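Local coordinates for immunity 23 family protein (Burkholderia dolosa AU0158, PDB 5FFP), which probably protects its own cell by neutralising the toxin of a contact-dependent growth inhibition system, as CdiI immunity proteins do, at residues A[42-45]-A[46-49]; A[49-52]-A[53-57]; A[142-145]-A[146-150]; A[14-17]-A[18-21]. One frame throughout, in Å; residues are numbered along the deposited sequence.

Contact 1 of 4, residues A[42-45]-A[46-49]; sequences NSTL and GVDL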
ATOM      1  N   ASN A  42      -8.248 -15.820  18.193  1.00 20.19           N
ATOM      2  CA  ASN A  42      -7.812 -14.467  18.517  1.00 20.77           C
ATOM      3  C   ASN A  42      -8.775 -13.431  17.994  1.00 20.58           C
ATOM      4  O   ASN A  42      -8.417 -12.255  17.905  1.00 21.30           O
ATOM      5  CB  ASN A  42      -6.465 -14.126  17.850  1.00 21.88           C
ATOM      6  CG  ASN A  42      -5.311 -14.900  18.428  1.00 22.94           C
ATOM      7  OD1 ASN A  42      -5.366 -15.342  19.577  1.00 23.56           O
ATOM      8  ND2 ASN A  42      -4.249 -15.052  17.659  1.00 24.30           N
ATOM      9  N   SER A  43      -9.997 -13.834  17.661  1.00 19.93           N
ATOM     10  CA  SER A  43     -10.906 -12.931  16.984  1.00 19.94           C
ATOM     11  C   SER A  43     -11.802 -12.211  17.946  1.00 20.12           C
ATOM     12  O   SER A  43     -12.139 -12.775  18.967  1.00 19.76           O
ATOM     13  CB  SER A  43     -11.757 -13.710  16.013  1.00 20.10           C
ATOM     14  OG  SER A  43     -12.934 -12.986  15.622  1.00 20.62           O
ATOM     15  N   THR A  44     -12.170 -10.961  17.612  1.00 21.04           N
ATOM     16  CA  THR A  44     -13.280 -10.248  18.218  1.00 21.87           C
ATOM     17  C   THR A  44     -14.293 -10.138  17.106  1.00 23.26           C
ATOM     18  O   THR A  44     -14.088  -9.429  16.109  1.00 24.30           O
ATOM     19  CB  THR A  44     -12.911  -8.823  18.721  1.00 22.52           C
ATOM     20  OG1 THR A  44     -11.899  -8.892  19.731  1.00 21.39           O
ATOM     21  CG2 THR A  44     -14.146  -8.126  19.325  1.00 23.76           C
ATOM     22  N   LEU A  45     -15.385 -10.860  17.250  1.00 24.06           N
ATOM     23  CA  LEU A  45     -16.217 -11.174  16.116  1.00 25.51           C
ATOM     24  C   LEU A  45     -16.945  -9.959  15.592  1.00 27.63           C
ATOM     25  O   LEU A  45     -17.165  -9.850  14.384  1.00 28.78           O
ATOM     26  CB  LEU A  45     -17.218 -12.274  16.445  1.00 26.26           C
ATOM     27  CG  LEU A  45     -16.677 -13.518  17.130  1.00 25.44           C
ATOM     28  CD1 LEU A  45     -17.846 -14.433  17.401  1.00 27.04           C
ATOM     29  CD2 LEU A  45     -15.641 -14.242  16.292  1.00 24.71           C
ATOM     30  N   GLY A  46     -17.315  -9.027  16.454  1.00 28.65           N
ATOM     31  CA  GLY A  46     -17.909  -7.766  15.944  1.00 31.27           C
ATOM     32  C   GLY A  46     -17.025  -7.012  14.945  1.00 31.75           C
ATOM     33  O   GLY A  46     -17.490  -6.505  13.913  1.00 34.04           O
ATOM     34  N   VAL A  47     -15.736  -6.968  15.255  1.00 30.15           N
ATOM     35  CA  VAL A  47     -14.764  -6.272  14.438  1.00 30.84           C
ATOM     36  C   VAL A  47     -14.468  -7.074  13.186  1.00 30.70           C
ATOM     37  O   VAL A  47     -14.421  -6.535  12.126  1.00 31.98           O
ATOM     38  CB  VAL A  47     -13.428  -6.024  15.225  1.00 29.42           C
ATOM     39  CG1 VAL A  47     -12.412  -5.335  14.334  1.00 30.33           C
ATOM     40  CG2 VAL A  47     -13.678  -5.190  16.464  1.00 29.38           C
ATOM     41  N   ASP A  48     -14.189  -8.363  13.329  1.00 29.41           N
ATOM     42  CA  ASP A  48     -14.064  -9.218  12.147  1.00 29.55           C
ATOM     43  C   ASP A  48     -15.307  -9.141  11.216  1.00 31.59           C
ATOM     44  O   ASP A  48     -15.165  -9.042   9.981  1.00 33.01           O
ATOM     45  CB  ASP A  48     -13.839 -10.659  12.560  1.00 27.60           C
ATOM     46  CG  ASP A  48     -12.373 -11.018  12.715  1.00 26.87           C
ATOM     47  OD1 ASP A  48     -11.480 -10.288  12.206  1.00 27.56           O
ATOM     48  OD2 ASP A  48     -12.108 -12.115  13.281  1.00 25.77           O
ATOM     49  N   LEU A  49     -16.513  -9.205  11.778  1.00 32.11           N
ATOM     50  CA  LEU A  49     -17.711  -9.271  10.923  1.00 34.81           C
ATOM     51  C   LEU A  49     -17.940  -7.947  10.219  1.00 38.09           C
ATOM     52  O   LEU A  49     -18.187  -7.931   9.022  1.00 39.64           O
ATOM     53  CB  LEU A  49     -18.967  -9.724  11.696  1.00 35.15           C
ATOM     54  CG  LEU A  49     -19.290 -11.248  11.754  1.00 33.83           C
ATOM     55  CD1 LEU A  49     -18.095 -12.179  11.819  1.00 31.31           C
ATOM     56  CD2 LEU A  49     -20.219 -11.544  12.929  1.00 34.03           C
TER
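Ser43 and Asp48 meet through their side chains across the point where strand 36-44 gives way to helix 45-52. Followed outward, Asp48 begins with CB, which lies 3.8 Å from Thr44 O, and continues to CG, 3.6 Å from Ser43 OG. At its tip OD2 receives a short hydrogen bond of 2.6 Å from Ser43 OG. The hydroxyl comes from above the carboxylate, 36° out of its plane, and Ser104 OG of helix 103-108 is a second hydrogen-bonding partner of OD2. Ser43 can make this reach because its OG stands opposite the backbone N (chi1 162°), and a small hydroxyl suits such a buried place beside an acid. The surroundings are those of a strand-to-helix junction. Thr44 holds the N-cap position, yet its side chain makes no capping bond, and its OG1 is instead hydrogen-bonded to Asn26 OD1. Its carbonyl opens the helical pattern: Asp48 N reaches Thr44 O at 3.0 Å in a nearly straight bond, while Val47 N makes a weak one to the same oxygen. An acid in the first turn should be favoured by the helix dipole, which would probably stabilise its charged form. Away from these polar groups, the methyls Thr44 CG2 and Val47 CG2 brush past each other at 4.1 Å, two beta-branched residues packing on the more exposed flank. Leu45 O takes Leu49 N at 2.8 Å, and Leu49 CB lies 3.2 Å from that same carbonyl oxygen. Beyond CB, Leu49 turns its hydrocarbon to Val151 and Leu152 of helix 143-154.

Contact 2 of 4, residues A[49-52]-A[53-57]; sequences LSML and SRLHC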
ATOM      1  N   LEU A  49     -16.513  -9.205  11.778  1.00 32.11           N
ATOM      2  CA  LEU A  49     -17.711  -9.271  10.923  1.00 34.81           C
ATOM      3  C   LEU A  49     -17.940  -7.947  10.219  1.00 38.09           C
ATOM      4  O   LEU A  49     -18.187  -7.931   9.022  1.00 39.64           O
ATOM      5  CB  LEU A  49     -18.967  -9.724  11.696  1.00 35.15           C
ATOM      6  CG  LEU A  49     -19.290 -11.248  11.754  1.00 33.83           C
ATOM      7  CD1 LEU A  49     -18.095 -12.179  11.819  1.00 31.31           C
ATOM      8  CD2 LEU A  49     -20.219 -11.544  12.929  1.00 34.03           C
ATOM      9  N   SER A  50     -17.813  -6.832  10.934  1.00 39.75           N
ATOM     10  CA  SER A  50     -17.990  -5.553  10.283  1.00 44.27           C
ATOM     11  C   SER A  50     -16.946  -5.298   9.173  1.00 46.18           C
ATOM     12  O   SER A  50     -17.258  -4.644   8.159  1.00 48.79           O
ATOM     13  CB  SER A  50     -17.985  -4.428  11.280  1.00 45.01           C
ATOM     14  OG  SER A  50     -16.677  -4.236  11.726  1.00 43.53           O
HETATM   15  N   MSE A  51     -15.742  -5.831   9.339  1.00 47.21           N
HETATM   16  CA  MSE A  51     -14.720  -5.708   8.310  1.00 50.00           C
HETATM   17  C   MSE A  51     -14.926  -6.645   7.109  1.00 45.82           C
HETATM   18  O   MSE A  51     -14.542  -6.314   5.982  1.00 42.97           O
HETATM   19  CB  MSE A  51     -13.411  -5.907   9.055  1.00 59.22           C
HETATM   20  CG  MSE A  51     -12.257  -6.375   8.169  1.00 67.82           C
HETATM   21 SE   MSE A  51     -12.226  -8.361   7.896  1.00 83.10          SE
HETATM   22  CE  MSE A  51     -11.069  -8.281   6.292  1.00 78.37           C
ATOM     23  N   LEU A  52     -15.495  -7.831   7.338  1.00 44.24           N
ATOM     24  CA  LEU A  52     -15.857  -8.726   6.227  1.00 41.99           C
ATOM     25  C   LEU A  52     -16.938  -8.066   5.381  1.00 40.05           C
ATOM     26  O   LEU A  52     -16.921  -8.167   4.148  1.00 38.61           O
ATOM     27  CB  LEU A  52     -16.346 -10.091   6.700  1.00 42.39           C
ATOM     28  CG  LEU A  52     -15.349 -11.041   7.347  1.00 45.24           C
ATOM     29  CD1 LEU A  52     -16.089 -12.262   7.851  1.00 47.21           C
ATOM     30  CD2 LEU A  52     -14.230 -11.427   6.406  1.00 45.69           C
ATOM     31  N   SER A  53     -17.833  -7.341   6.039  1.00 40.01           N
ATOM     32  CA  SER A  53     -18.917  -6.689   5.335  1.00 40.17           C
ATOM     33  C   SER A  53     -18.460  -5.586   4.385  1.00 41.50           C
ATOM     34  O   SER A  53     -19.227  -5.202   3.513  1.00 43.54           O
ATOM     35  CB  SER A  53     -19.960  -6.136   6.320  1.00 40.34           C
ATOM     36  OG  SER A  53     -19.572  -4.910   6.892  1.00 41.06           O
ATOM     37  N   ARG A  54     -17.235  -5.083   4.554  1.00 44.22           N
ATOM     38  CA  ARG A  54     -16.680  -3.978   3.760  1.00 46.43           C
ATOM     39  C   ARG A  54     -15.501  -4.436   2.898  1.00 46.95           C
ATOM     40  O   ARG A  54     -14.683  -3.632   2.480  1.00 48.18           O
ATOM     41  CB  ARG A  54     -16.247  -2.839   4.697  1.00 49.98           C
ATOM     42  CG  ARG A  54     -17.422  -2.046   5.286  1.00 51.34           C
ATOM     43  CD  ARG A  54     -17.307  -1.695   6.775  1.00 53.95           C
ATOM     44  NE  ARG A  54     -16.344  -0.658   7.120  1.00 58.92           N
ATOM     45  CZ  ARG A  54     -16.352   0.015   8.289  1.00 62.76           C
ATOM     46  NH1 ARG A  54     -17.271  -0.241   9.234  1.00 60.72           N
ATOM     47  NH2 ARG A  54     -15.440   0.959   8.519  1.00 67.44           N
ATOM     48  N   LEU A  55     -15.402  -5.728   2.631  1.00 46.49           N
ATOM     49  CA  LEU A  55     -14.417  -6.202   1.675  1.00 47.61           C
ATOM     50  C   LEU A  55     -14.801  -5.730   0.280  1.00 48.73           C
ATOM     51  O   LEU A  55     -15.980  -5.619  -0.060  1.00 49.65           O
ATOM     52  CB  LEU A  55     -14.318  -7.723   1.686  1.00 46.86           C
ATOM     53  CG  LEU A  55     -13.677  -8.323   2.933  1.00 48.07           C
ATOM     54  CD1 LEU A  55     -13.918  -9.833   2.988  1.00 48.31           C
ATOM     55  CD2 LEU A  55     -12.193  -7.973   2.963  1.00 49.86           C
ATOM     56  N   HIS A  56     -13.788  -5.418  -0.519  1.00 50.58           N
ATOM     57  CA  HIS A  56     -13.995  -4.927  -1.883  1.00 51.21           C
ATOM     58  C   HIS A  56     -14.940  -5.844  -2.671  1.00 49.12           C
ATOM     59  O   HIS A  56     -15.795  -5.365  -3.424  1.00 50.21           O
ATOM     60  CB  HIS A  56     -12.640  -4.789  -2.609  1.00 52.84           C
ATOM     61  CG  HIS A  56     -12.679  -3.874  -3.791  1.00 55.79           C
ATOM     62  ND1 HIS A  56     -12.649  -4.335  -5.091  1.00 55.52           N
ATOM     63  CD2 HIS A  56     -12.730  -2.519  -3.869  1.00 59.69           C
ATOM     64  CE1 HIS A  56     -12.689  -3.303  -5.918  1.00 59.38           C
ATOM     65  NE2 HIS A  56     -12.731  -2.191  -5.203  1.00 60.61           N
ATOM     66  N   CYS A  57     -14.802  -7.155  -2.478  1.00 46.19           N
ATOM     67  CA  CYS A  57     -15.616  -8.112  -3.215  1.00 44.48           C
ATOM     68  C   CYS A  57     -17.102  -8.124  -2.867  1.00 44.47           C
ATOM     69  O   CYS A  57     -17.878  -8.798  -3.541  1.00 45.28           O
ATOM     70  CB  CYS A  57     -15.040  -9.521  -3.067  1.00 44.30           C
ATOM     71  SG  CYS A  57     -15.233 -10.261  -1.440  1.00 44.26           S
TER
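Leu55 tucks back against Met51 and Leu52, and this apolar cluster is the close-packed half of the contact. The methyl CE of Met51, a selenomethionine here, touches Leu55 CD2 at 3.5 Å, having been swung round by a bend at chi2 (-84°). From the other branch, Leu55 CD1 lies 3.8 Å from Leu52 CD2, the two leucines running side by side. The chain brings them together through a type I beta turn from Leu52 to Leu55, closed by Leu55 N to Leu52 O at 3.2 Å. The other side is polar and faces solvent. Ser53 OG bonds to Ser50 O at 2.7 Å, the hydroxyl folding back onto the carbonyl three residues earlier, as serines in and around helices often do, while Ser53 N bonds to Leu49 O, four residues back. Arg54 lays its CD 3.3 Å from the same Ser50 O; looseness begins beyond, where its long charged chain runs out to the exposed surface. Helix 143-154 packs against the contact: Leu49 and Ser53 touch Leu152, Leu52 touches Val148, Cys57 touches Phe144, and Cys57 O accepts a hydrogen bond from Gln145 NE2, joining this loop after helix 45-52 to the start of that helix.

Contact 3 of 4, residues A[142-145]-A[146-150]; sequences GEFQ and SVVRD
Ser146 grips the residues before it twice, in the first turn of helix 143-154. Its N bonds to Gly142 O at 3.0 Å, and its OG bonds to Glu143 O, also at 3.0 Å. The hydroxyl can bend back because chi1 (88°) sets it between the backbone N and the carbonyl carbon. Gly142 occupies the N-cap with a positive phi of 90°, a conformation easy for glycine and awkward for other residues. Val147 follows, its N bonding to Glu143 O at 3.0 Å, which makes that carbonyl an acceptor of two donors. The branched side chain of Val147 turns to Phe9 and Ile11 of strand 9-15. Val148 carries the apolar meeting: its CG2 sits over one face of the Phe144 ring, in a CH-pi contact 3.9 Å from the centroid and 26° off the normal. The methyl is displaced toward the rim and comes closest to CE1, at 3.5 Å. Phe144 also stacks with Phe9, so a flat aromatic suits a buried site between helix and strand. Arg149 bonds through its N to Gln145 O at 2.7 Å and bends at chi3, bringing NH2 to 3.8 Å from Gln145 CB. Asp150 continues the ladder, its N bonding to Ser146 O. The chemistry implies an amphipathic start to the helix: Phe144, Val147 and Val148 give a hydrophobic face that is buried, whereas Ser146 and Arg149 keep their polar groups on the exposed flank, Ser146 settling its hydroxyl on the backbone.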
ATOM      1  N   GLY A 142     -20.111 -15.761  -6.603  1.00 48.95           N
ATOM      2  CA  GLY A 142     -21.089 -15.296  -5.624  1.00 47.21           C
ATOM      3  C   GLY A 142     -21.135 -16.136  -4.342  1.00 43.87           C
ATOM      4  O   GLY A 142     -21.758 -15.717  -3.361  1.00 42.87           O
ATOM      5  N   GLU A 143     -20.500 -17.314  -4.341  1.00 42.55           N
ATOM      6  CA  GLU A 143     -20.641 -18.271  -3.229  1.00 41.13           C
ATOM      7  C   GLU A 143     -20.028 -17.668  -1.962  1.00 38.94           C
ATOM      8  O   GLU A 143     -20.689 -17.580  -0.933  1.00 38.17           O
ATOM      9  CB  GLU A 143     -20.000 -19.627  -3.583  1.00 41.78           C
ATOM     10  CG  GLU A 143     -20.287 -20.772  -2.607  1.00 41.69           C
ATOM     11  CD  GLU A 143     -19.632 -22.101  -3.000  1.00 43.44           C
ATOM     12  OE1 GLU A 143     -19.399 -22.346  -4.207  1.00 47.12           O
ATOM     13  OE2 GLU A 143     -19.365 -22.938  -2.111  1.00 42.38           O
ATOM     14  N   PHE A 144     -18.790 -17.186  -2.070  1.00 38.20           N
ATOM     15  CA  PHE A 144     -18.130 -16.500  -0.962  1.00 36.71           C
ATOM     16  C   PHE A 144     -18.974 -15.360  -0.379  1.00 37.32           C
ATOM     17  O   PHE A 144     -19.266 -15.316   0.800  1.00 37.51           O
ATOM     18  CB  PHE A 144     -16.752 -15.969  -1.384  1.00 36.75           C
ATOM     19  CG  PHE A 144     -16.067 -15.187  -0.300  1.00 36.04           C
ATOM     20  CD1 PHE A 144     -16.316 -13.840  -0.155  1.00 36.93           C
ATOM     21  CD2 PHE A 144     -15.210 -15.807   0.589  1.00 34.94           C
ATOM     22  CE1 PHE A 144     -15.714 -13.116   0.843  1.00 37.40           C
ATOM     23  CE2 PHE A 144     -14.596 -15.084   1.585  1.00 35.61           C
ATOM     24  CZ  PHE A 144     -14.849 -13.740   1.716  1.00 36.36           C
ATOM     25  N   GLN A 145     -19.354 -14.416  -1.201  1.00 39.96           N
ATOM     26  CA  GLN A 145     -20.161 -13.317  -0.700  1.00 41.80           C
ATOM     27  C   GLN A 145     -21.411 -13.816   0.041  1.00 40.94           C
ATOM     28  O   GLN A 145     -21.724 -13.337   1.122  1.00 38.37           O
ATOM     29  CB  GLN A 145     -20.568 -12.386  -1.846  1.00 45.17           C
ATOM     30  CG  GLN A 145     -19.405 -11.585  -2.404  1.00 47.86           C
ATOM     31  CD  GLN A 145     -18.687 -12.279  -3.566  1.00 49.70           C
ATOM     32  OE1 GLN A 145     -18.657 -13.518  -3.663  1.00 51.53           O
ATOM     33  NE2 GLN A 145     -18.082 -11.484  -4.437  1.00 51.10           N
ATOM     34  N   SER A 146     -22.130 -14.766  -0.568  1.00 42.03           N
ATOM     35  CA  SER A 146     -23.406 -15.238  -0.019  1.00 42.23           C
ATOM     36  C   SER A 146     -23.239 -15.895   1.368  1.00 39.11           C
ATOM     37  O   SER A 146     -24.081 -15.727   2.245  1.00 38.50           O
ATOM     38  CB  SER A 146     -24.086 -16.192  -1.000  1.00 45.84           C
ATOM     39  OG  SER A 146     -23.653 -17.530  -0.799  1.00 47.24           O
ATOM     40  N   VAL A 147     -22.137 -16.610   1.563  1.00 37.09           N
ATOM     41  CA  VAL A 147     -21.776 -17.170   2.871  1.00 36.41           C
ATOM     42  C   VAL A 147     -21.449 -16.054   3.869  1.00 35.92           C
ATOM     43  O   VAL A 147     -21.938 -16.041   4.983  1.00 36.34           O
ATOM     44  CB  VAL A 147     -20.570 -18.132   2.728  1.00 36.12           C
ATOM     45  CG1 VAL A 147     -19.888 -18.415   4.068  1.00 36.55           C
ATOM     46  CG2 VAL A 147     -21.017 -19.431   2.083  1.00 36.79           C
ATOM     47  N   VAL A 148     -20.655 -15.087   3.447  1.00 35.87           N
ATOM     48  CA  VAL A 148     -20.384 -13.921   4.293  1.00 37.04           C
ATOM     49  C   VAL A 148     -21.660 -13.211   4.690  1.00 38.89           C
ATOM     50  O   VAL A 148     -21.886 -12.898   5.861  1.00 42.27           O
ATOM     51  CB  VAL A 148     -19.431 -12.923   3.614  1.00 36.71           C
ATOM     52  CG1 VAL A 148     -19.289 -11.665   4.445  1.00 38.14           C
ATOM     53  CG2 VAL A 148     -18.066 -13.563   3.410  1.00 35.53           C
ATOM     54  N   ARG A 149     -22.499 -12.951   3.712  1.00 41.00           N
ATOM     55  CA  ARG A 149     -23.746 -12.243   3.947  1.00 43.70           C
ATOM     56  C   ARG A 149     -24.639 -13.019   4.925  1.00 42.34           C
ATOM     57  O   ARG A 149     -25.341 -12.426   5.752  1.00 41.88           O
ATOM     58  CB  ARG A 149     -24.458 -11.982   2.617  1.00 47.55           C
ATOM     59  CG  ARG A 149     -25.339 -10.738   2.629  1.00 52.72           C
ATOM     60  CD  ARG A 149     -25.840 -10.357   1.239  1.00 56.49           C
ATOM     61  NE  ARG A 149     -24.886  -9.566   0.442  1.00 59.85           N
ATOM     62  CZ  ARG A 149     -24.132 -10.001  -0.584  1.00 61.84           C
ATOM     63  NH1 ARG A 149     -23.335  -9.130  -1.224  1.00 62.63           N
ATOM     64  NH2 ARG A 149     -24.155 -11.289  -0.981  1.00 60.52           N
ATOM     65  N   ASP A 150     -24.582 -14.348   4.834  1.00 41.01           N
ATOM     66  CA  ASP A 150     -25.322 -15.228   5.732  1.00 40.96           C
ATOM     67  C   ASP A 150     -24.785 -15.086   7.157  1.00 40.09           C
ATOM     68  O   ASP A 150     -25.556 -14.945   8.114  1.00 40.91           O
ATOM     69  CB  ASP A 150     -25.188 -16.681   5.244  1.00 41.46           C
ATOM     70  CG  ASP A 150     -26.160 -17.642   5.915  1.00 44.01           C
ATOM     71  OD1 ASP A 150     -27.236 -17.216   6.416  1.00 45.49           O
ATOM     72  OD2 ASP A 150     -25.845 -18.865   5.910  1.00 46.47           O
TER

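Contact 4 of 4, residues A[14-17]-A[18-21]; sequences DAVE and SWST
Val16 O is gripped by two donors: Trp19 N at 2.8 Å and the hydroxyl of Ser20, OG, also at 2.8 Å. They arrive from opposite faces of the carbonyl plane, 46° and 56° out of it, so the oxygen is held from both sides, which should limit the swing of the peptide after Val16. Serine suits this place because its short side chain can reach back, OG lying opposite the carbonyl carbon (chi1 -62°). Ser20 OG has a further partner in Asn26 N. The Trp19 N bond spans three residues and gathers Val16 to Trp19 into a tight turn, their CA atoms 5.4 Å apart, at the end of strand 9-15. This turn begins the loop that leads to strand 26-33, the antiparallel neighbour in the sheet. Asn26 reinforces the return, its ND2 bonding to Trp19 O and its backbone to Val16. Val16 also lies over one face of the Trp19 indole. Its CG1 is 4.0 Å from the centroid of the five-membered ring, almost on the normal, a CH-pi contact. The other methyl, CG2, rests over the six-membered part and comes to 3.7 Å from CE3. A beta-branched valine can thus cover both rings with two methyls, and the wide indole gains a hydrophobic partner at an otherwise exposed site. Ala15 adds a slighter touch, its CB 4.1 Å from Ser20 OG.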
ATOM      1  N   ASP A  14     -17.469 -18.655  16.848  1.00 21.51           N
ATOM      2  CA  ASP A  14     -18.152 -18.609  18.117  1.00 22.55           C
ATOM      3  C   ASP A  14     -17.371 -17.753  19.117  1.00 21.95           C
ATOM      4  O   ASP A  14     -16.168 -17.861  19.224  1.00 20.70           O
ATOM      5  CB  ASP A  14     -18.277 -20.021  18.712  1.00 23.34           C
ATOM      6  CG  ASP A  14     -19.476 -20.788  18.206  1.00 24.93           C
ATOM      7  OD1 ASP A  14     -20.626 -20.343  18.420  1.00 26.78           O
ATOM      8  OD2 ASP A  14     -19.258 -21.840  17.559  1.00 24.61           O
ATOM      9  N   ALA A  15     -18.099 -16.983  19.895  1.00 23.03           N
ATOM     10  CA  ALA A  15     -17.634 -16.363  21.108  1.00 23.24           C
ATOM     11  C   ALA A  15     -17.278 -17.398  22.180  1.00 23.63           C
ATOM     12  O   ALA A  15     -17.908 -18.470  22.277  1.00 24.47           O
ATOM     13  CB  ALA A  15     -18.748 -15.470  21.670  1.00 25.24           C
ATOM     14  N   VAL A  16     -16.297 -17.056  23.022  1.00 23.11           N
ATOM     15  CA  VAL A  16     -16.064 -17.827  24.207  1.00 23.99           C
ATOM     16  C   VAL A  16     -16.550 -17.010  25.377  1.00 25.92           C
ATOM     17  O   VAL A  16     -15.982 -15.940  25.690  1.00 26.12           O
ATOM     18  CB  VAL A  16     -14.601 -18.148  24.383  1.00 22.90           C
ATOM     19  CG1 VAL A  16     -14.428 -18.953  25.661  1.00 24.32           C
ATOM     20  CG2 VAL A  16     -14.025 -18.898  23.176  1.00 21.43           C
ATOM     21  N   GLU A  17     -17.610 -17.487  26.003  1.00 28.20           N
ATOM     22  CA  GLU A  17     -18.301 -16.772  27.052  1.00 30.77           C
ATOM     23  C   GLU A  17     -17.411 -16.130  28.109  1.00 30.59           C
ATOM     24  O   GLU A  17     -17.747 -15.065  28.622  1.00 31.71           O
ATOM     25  CB  GLU A  17     -19.276 -17.711  27.795  1.00 34.15           C
ATOM     26  CG  GLU A  17     -20.741 -17.385  27.526  1.00 36.85           C
ATOM     27  CD  GLU A  17     -21.740 -18.120  28.431  1.00 41.05           C
ATOM     28  OE1 GLU A  17     -22.650 -18.811  27.865  1.00 42.83           O
ATOM     29  OE2 GLU A  17     -21.655 -17.994  29.694  1.00 42.98           O
ATOM     30  N   SER A  18     -16.339 -16.824  28.475  1.00 29.57           N
ATOM     31  CA  SER A  18     -15.448 -16.416  29.557  1.00 29.91           C
ATOM     32  C   SER A  18     -14.374 -15.415  29.089  1.00 27.33           C
ATOM     33  O   SER A  18     -13.699 -14.815  29.900  1.00 27.26           O
ATOM     34  CB  SER A  18     -14.757 -17.640  30.148  1.00 30.84           C
ATOM     35  OG  SER A  18     -13.425 -17.727  29.640  1.00 29.41           O
ATOM     36  N   TRP A  19     -14.207 -15.282  27.773  1.00 25.13           N
ATOM     37  CA  TRP A  19     -13.302 -14.283  27.184  1.00 23.15           C
ATOM     38  C   TRP A  19     -14.003 -12.993  26.849  1.00 23.07           C
ATOM     39  O   TRP A  19     -13.364 -12.042  26.486  1.00 22.16           O
ATOM     40  CB  TRP A  19     -12.717 -14.817  25.884  1.00 21.62           C
ATOM     41  CG  TRP A  19     -11.840 -15.975  26.024  1.00 21.55           C
ATOM     42  CD1 TRP A  19     -11.395 -16.549  27.207  1.00 22.86           C
ATOM     43  CD2 TRP A  19     -11.199 -16.664  24.973  1.00 20.49           C
ATOM     44  NE1 TRP A  19     -10.573 -17.606  26.915  1.00 22.82           N
ATOM     45  CE2 TRP A  19     -10.437 -17.693  25.553  1.00 21.33           C
ATOM     46  CE3 TRP A  19     -11.187 -16.519  23.587  1.00 19.56           C
ATOM     47  CZ2 TRP A  19      -9.660 -18.562  24.792  1.00 21.07           C
ATOM     48  CZ3 TRP A  19     -10.418 -17.422  22.814  1.00 19.16           C
ATOM     49  CH2 TRP A  19      -9.680 -18.422  23.432  1.00 19.92           C
ATOM     50  N   SER A  20     -15.320 -12.966  26.956  1.00 24.41           N
ATOM     51  CA  SER A  20     -16.109 -11.957  26.273  1.00 24.80           C
ATOM     52  C   SER A  20     -16.786 -11.023  27.265  1.00 26.88           C
ATOM     53  O   SER A  20     -16.879 -11.339  28.454  1.00 28.00           O
ATOM     54  CB  SER A  20     -17.175 -12.648  25.420  1.00 25.29           C
ATOM     55  OG  SER A  20     -16.546 -13.451  24.432  1.00 23.58           O
ATOM     56  N   THR A  21     -17.258  -9.883  26.737  1.00 27.31           N
ATOM     57  CA  THR A  21     -18.049  -8.912  27.485  1.00 29.75           C
ATOM     58  C   THR A  21     -19.209  -8.608  26.568  1.00 30.93           C
ATOM     59  O   THR A  21     -19.099  -8.848  25.393  1.00 29.61           O
ATOM     60  CB  THR A  21     -17.246  -7.605  27.735  1.00 29.29           C
ATOM     61  OG1 THR A  21     -17.206  -6.831  26.516  1.00 28.90           O
ATOM     62  CG2 THR A  21     -15.832  -7.939  28.105  1.00 27.36           C
TER

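How the contacts relate
From the N terminus, contact 4 comes first, turning the chain at the end of strand 9-15 toward strand 26-33. Contact 1 follows at the far end of strand 36-44 in the same sheet, and the two touch where Leu45 CD1 packs on Ala15 N at 3.6 Å. Asn26 bonds to residues of both. Contact 2 takes over at the shared Leu49, carrying helix 45-52 into its following loop. Contact 3, much later, opens helix 143-154 and meets contact 2 through Cys57, Leu52 and Leu55. All four are local and in series, none enclosing another; together they tie the four-stranded sheet to the first helix and the last.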